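Local coordinates for LPXTG cell wall surface protein (PDB 4IGB) that is probably an adhesin anchored to the streptococcal cell wall, this chain being its N-terminal portion with the N1 and N2 domains, at residues 360-365 against 377-382. Residues are numbered along the deposited sequence; the frame is centred on the assembly and turned at random.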
ATOM      1  N   GLY B 360     -12.461 -26.850 -16.992  1.00 25.96           N
ATOM      2  CA  GLY B 360     -11.321 -27.334 -17.755  1.00 24.98           C
ATOM      3  C   GLY B 360     -10.756 -26.263 -18.680  1.00 36.46           C
ATOM      4  O   GLY B 360      -9.579 -25.910 -18.598  1.00 39.14           O
ATOM      5  N   ARG B 361     -11.597 -25.722 -19.553  1.00 27.88           N
ATOM      6  CA  ARG B 361     -11.159 -24.660 -20.466  1.00 34.03           C
ATOM      7  C   ARG B 361     -10.998 -23.295 -19.793  1.00 28.45           C
ATOM      8  O   ARG B 361      -9.963 -22.644 -19.924  1.00 25.23           O
ATOM      9  CB  ARG B 361     -12.134 -24.511 -21.647  1.00 32.80           C
ATOM     10  CG  ARG B 361     -11.760 -23.375 -22.614  1.00 27.41           C
ATOM     11  CD  ARG B 361     -12.912 -23.025 -23.545  1.00 25.50           C
ATOM     12  NE  ARG B 361     -12.516 -22.060 -24.570  1.00 33.36           N
ATOM     13  CZ  ARG B 361     -13.292 -21.669 -25.583  1.00 30.53           C
ATOM     14  NH1 ARG B 361     -14.511 -22.167 -25.718  1.00 20.74           N
ATOM     15  NH2 ARG B 361     -12.847 -20.777 -26.463  1.00 20.48           N
ATOM     16  N   ASP B 362     -12.047 -22.852 -19.112  1.00 27.52           N
ATOM     17  CA  ASP B 362     -12.109 -21.494 -18.589  1.00 26.84           C
ATOM     18  C   ASP B 362     -11.769 -21.436 -17.102  1.00 27.70           C
ATOM     19  O   ASP B 362     -11.197 -20.459 -16.624  1.00 29.90           O
ATOM     20  CB  ASP B 362     -13.499 -20.907 -18.807  1.00 25.52           C
ATOM     21  CG  ASP B 362     -13.854 -20.783 -20.270  1.00 36.83           C
ATOM     22  OD1 ASP B 362     -13.014 -20.256 -21.034  1.00 29.60           O
ATOM     23  OD2 ASP B 362     -14.966 -21.215 -20.649  1.00 25.72           O
ATOM     24  N   TYR B 363     -12.136 -22.482 -16.374  1.00 25.33           N
ATOM     25  CA  TYR B 363     -11.875 -22.529 -14.953  1.00 31.06           C
ATOM     26  C   TYR B 363     -11.689 -23.962 -14.481  1.00 26.98           C
ATOM     27  O   TYR B 363     -12.039 -24.916 -15.188  1.00 32.09           O
ATOM     28  CB  TYR B 363     -13.027 -21.875 -14.186  1.00 19.32           C
ATOM     29  CG  TYR B 363     -14.335 -22.634 -14.275  1.00 25.03           C
ATOM     30  CD1 TYR B 363     -14.669 -23.606 -13.335  1.00 21.17           C
ATOM     31  CD2 TYR B 363     -15.238 -22.373 -15.295  1.00 23.68           C
ATOM     32  CE1 TYR B 363     -15.872 -24.296 -13.412  1.00 22.40           C
ATOM     33  CE2 TYR B 363     -16.440 -23.053 -15.385  1.00 27.47           C
ATOM     34  CZ  TYR B 363     -16.755 -24.010 -14.442  1.00 27.45           C
ATOM     35  OH  TYR B 363     -17.957 -24.672 -14.538  1.00 24.32           O
ATOM     36  N   THR B 364     -11.130 -24.103 -13.281  1.00 23.37           N
ATOM     37  CA  THR B 364     -11.065 -25.398 -12.604  1.00 26.65           C
ATOM     38  C   THR B 364     -11.647 -25.259 -11.208  1.00 33.97           C
ATOM     39  O   THR B 364     -11.756 -24.155 -10.671  1.00 27.07           O
ATOM     40  CB  THR B 364      -9.635 -25.914 -12.464  1.00 27.65           C
ATOM     41  OG1 THR B 364      -8.867 -24.978 -11.698  1.00 27.48           O
ATOM     42  CG2 THR B 364      -8.994 -26.103 -13.827  1.00 31.70           C
ATOM     43  N   ILE B 365     -12.013 -26.393 -10.625  1.00 27.90           N
ATOM     44  CA  ILE B 365     -12.697 -26.405  -9.350  1.00 27.50           C
ATOM     45  C   ILE B 365     -11.910 -27.285  -8.406  1.00 36.24           C
ATOM     46  O   ILE B 365     -11.600 -28.434  -8.722  1.00 33.88           O
ATOM     47  CB  ILE B 365     -14.103 -26.990  -9.467  1.00 27.95           C
ATOM     48  CG1 ILE B 365     -15.003 -26.095 -10.321  1.00 19.60           C
ATOM     49  CG2 ILE B 365     -14.709 -27.182  -8.088  1.00 22.40           C
ATOM     50  CD1 ILE B 365     -16.382 -26.688 -10.525  1.00 23.67           C
ATOM     51  N   THR B 377      -8.470 -20.205 -15.555  1.00 21.46           N
ATOM     52  CA  THR B 377      -7.273 -20.730 -16.203  1.00 24.78           C
ATOM     53  C   THR B 377      -6.415 -19.618 -16.806  1.00 29.94           C
ATOM     54  O   THR B 377      -6.895 -18.502 -17.048  1.00 28.53           O
ATOM     55  CB  THR B 377      -7.631 -21.671 -17.360  1.00 24.76           C
ATOM     56  OG1 THR B 377      -8.405 -20.941 -18.320  1.00 28.61           O
ATOM     57  CG2 THR B 377      -8.422 -22.862 -16.861  1.00 22.87           C
ATOM     58  N   PRO B 378      -5.137 -19.928 -17.064  1.00 21.30           N
ATOM     59  CA  PRO B 378      -4.252 -18.993 -17.764  1.00 23.96           C
ATOM     60  C   PRO B 378      -4.866 -18.528 -19.094  1.00 27.76           C
ATOM     61  O   PRO B 378      -4.802 -17.334 -19.412  1.00 35.55           O
ATOM     62  CB  PRO B 378      -2.993 -19.826 -18.000  1.00 37.80           C
ATOM     63  CG  PRO B 378      -2.986 -20.807 -16.849  1.00 30.38           C
ATOM     64  CD  PRO B 378      -4.429 -21.137 -16.604  1.00 23.32           C
ATOM     65  N   GLU B 379      -5.478 -19.449 -19.838  1.00 25.52           N
ATOM     66  CA  GLU B 379      -6.131 -19.104 -21.103  1.00 37.31           C
ATOM     67  C   GLU B 379      -7.219 -18.047 -20.894  1.00 36.14           C
ATOM     68  O   GLU B 379      -7.337 -17.113 -21.680  1.00 33.48           O
ATOM     69  CB  GLU B 379      -6.716 -20.347 -21.805  1.00 48.43           C
ATOM     70  CG  GLU B 379      -7.572 -20.031 -23.055  1.00 66.57           C
ATOM     71  CD  GLU B 379      -8.509 -21.182 -23.493  1.00 69.25           C
ATOM     72  OE1 GLU B 379      -8.056 -22.356 -23.509  1.00 65.56           O
ATOM     73  OE2 GLU B 379      -9.697 -20.911 -23.823  1.00 44.06           O
ATOM     74  N   TYR B 380      -8.012 -18.191 -19.836  1.00 30.54           N
ATOM     75  CA  TYR B 380      -9.068 -17.226 -19.590  1.00 30.52           C
ATOM     76  C   TYR B 380      -8.461 -15.872 -19.269  1.00 28.09           C
ATOM     77  O   TYR B 380      -8.910 -14.853 -19.781  1.00 28.05           O
ATOM     78  CB  TYR B 380     -10.022 -17.662 -18.470  1.00 22.24           C
ATOM     79  CG  TYR B 380     -11.204 -16.715 -18.349  1.00 20.49           C
ATOM     80  CD1 TYR B 380     -12.380 -16.947 -19.052  1.00 27.30           C
ATOM     81  CD2 TYR B 380     -11.128 -15.572 -17.565  1.00 25.65           C
ATOM     82  CE1 TYR B 380     -13.451 -16.083 -18.968  1.00 32.09           C
ATOM     83  CE2 TYR B 380     -12.201 -14.699 -17.472  1.00 24.96           C
ATOM     84  CZ  TYR B 380     -13.358 -14.959 -18.175  1.00 30.55           C
ATOM     85  OH  TYR B 380     -14.430 -14.096 -18.090  1.00 30.16           O
ATOM     86  N   LEU B 381      -7.431 -15.871 -18.429  1.00 22.40           N
ATOM     87  CA  LEU B 381      -6.721 -14.641 -18.086  1.00 30.93           C
ATOM     88  C   LEU B 381      -6.128 -13.964 -19.321  1.00 31.51           C
ATOM     89  O   LEU B 381      -6.176 -12.744 -19.449  1.00 32.48           O
ATOM     90  CB  LEU B 381      -5.607 -14.910 -17.059  1.00 25.38           C
ATOM     91  CG  LEU B 381      -6.052 -15.321 -15.645  1.00 31.43           C
ATOM     92  CD1 LEU B 381      -4.847 -15.503 -14.721  1.00 29.67           C
ATOM     93  CD2 LEU B 381      -7.012 -14.306 -15.059  1.00 31.79           C
ATOM     94  N   LYS B 382      -5.557 -14.765 -20.215  1.00 29.90           N
ATOM     95  CA  LYS B 382      -4.887 -14.250 -21.407  1.00 38.95           C
ATOM     96  C   LYS B 382      -5.862 -13.507 -22.320  1.00 32.69           C
ATOM     97  O   LYS B 382      -5.488 -12.557 -22.998  1.00 41.70           O
ATOM     98  CB  LYS B 382      -4.233 -15.413 -22.165  1.00 46.70           C
ATOM     99  CG  LYS B 382      -3.451 -15.028 -23.406  1.00 62.47           C
ATOM    100  CD  LYS B 382      -2.851 -16.266 -24.090  1.00 73.27           C
ATOM    101  CE  LYS B 382      -2.082 -15.908 -25.375  1.00 77.66           C
ATOM    102  NZ  LYS B 382      -2.949 -15.386 -26.485  1.00 68.98           N
TER
HETATM  103  O   HOH W   1     -10.640 -19.233 -21.861  1.00 29.23           O
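Thr377 and the turn carrying Arg361 and Asp362 are joined by two hydrogen bonds to consecutive carbonyls. Thr377 OG1 donates to Arg361 O at 2.8 Å, tilted 24° from the carbonyl plane, and Thr377 N donates to Asp362 O at 2.9 Å. Thr377 is also the N-cap of helix 378-382: its OG1, set between the backbone N and the carbonyl carbon (chi1 60°), accepts from Tyr380 N at 3.2 Å. One hydroxyl therefore caps the helix and ties it to the turn, while the methyl CG2 lies against the backbone of the turn, 3.4 Å from Arg361 O.

The charged side chains of Arg361, Glu379 and Asp362 meet beside this backbone link. The extended chain of Arg361 brings NE to Glu379 OE2 at 3.1 Å in a salt bridge whose N-H...O bond is nearly straight; the oxygen uses its syn lone pair and lies in the guanidinium plane, although the carboxylate itself is turned 57° from it. Asp362 OD1 stands 4.4 Å from the same Glu379 OE2, and a water donating to both oxygens bridges the two acids, probably easing their repulsion.

Tyr380 adds van der Waals packing: its CB rests 3.6 Å from Asp362 O and its ring turns its edge to Asp362 OD1.

Gln358, just before the turn, donates its backbone N to Asp362 OD2 and accepts from Arg361 NH1 through OE1. Strands 363-368 and 371-376 form an antiparallel hairpin in the N2 domain, and the contact closes its open end, fastening the short helix that follows the second strand to the turn that leads into the first, with Tyr363 packed against strands 371-376 and 343-352.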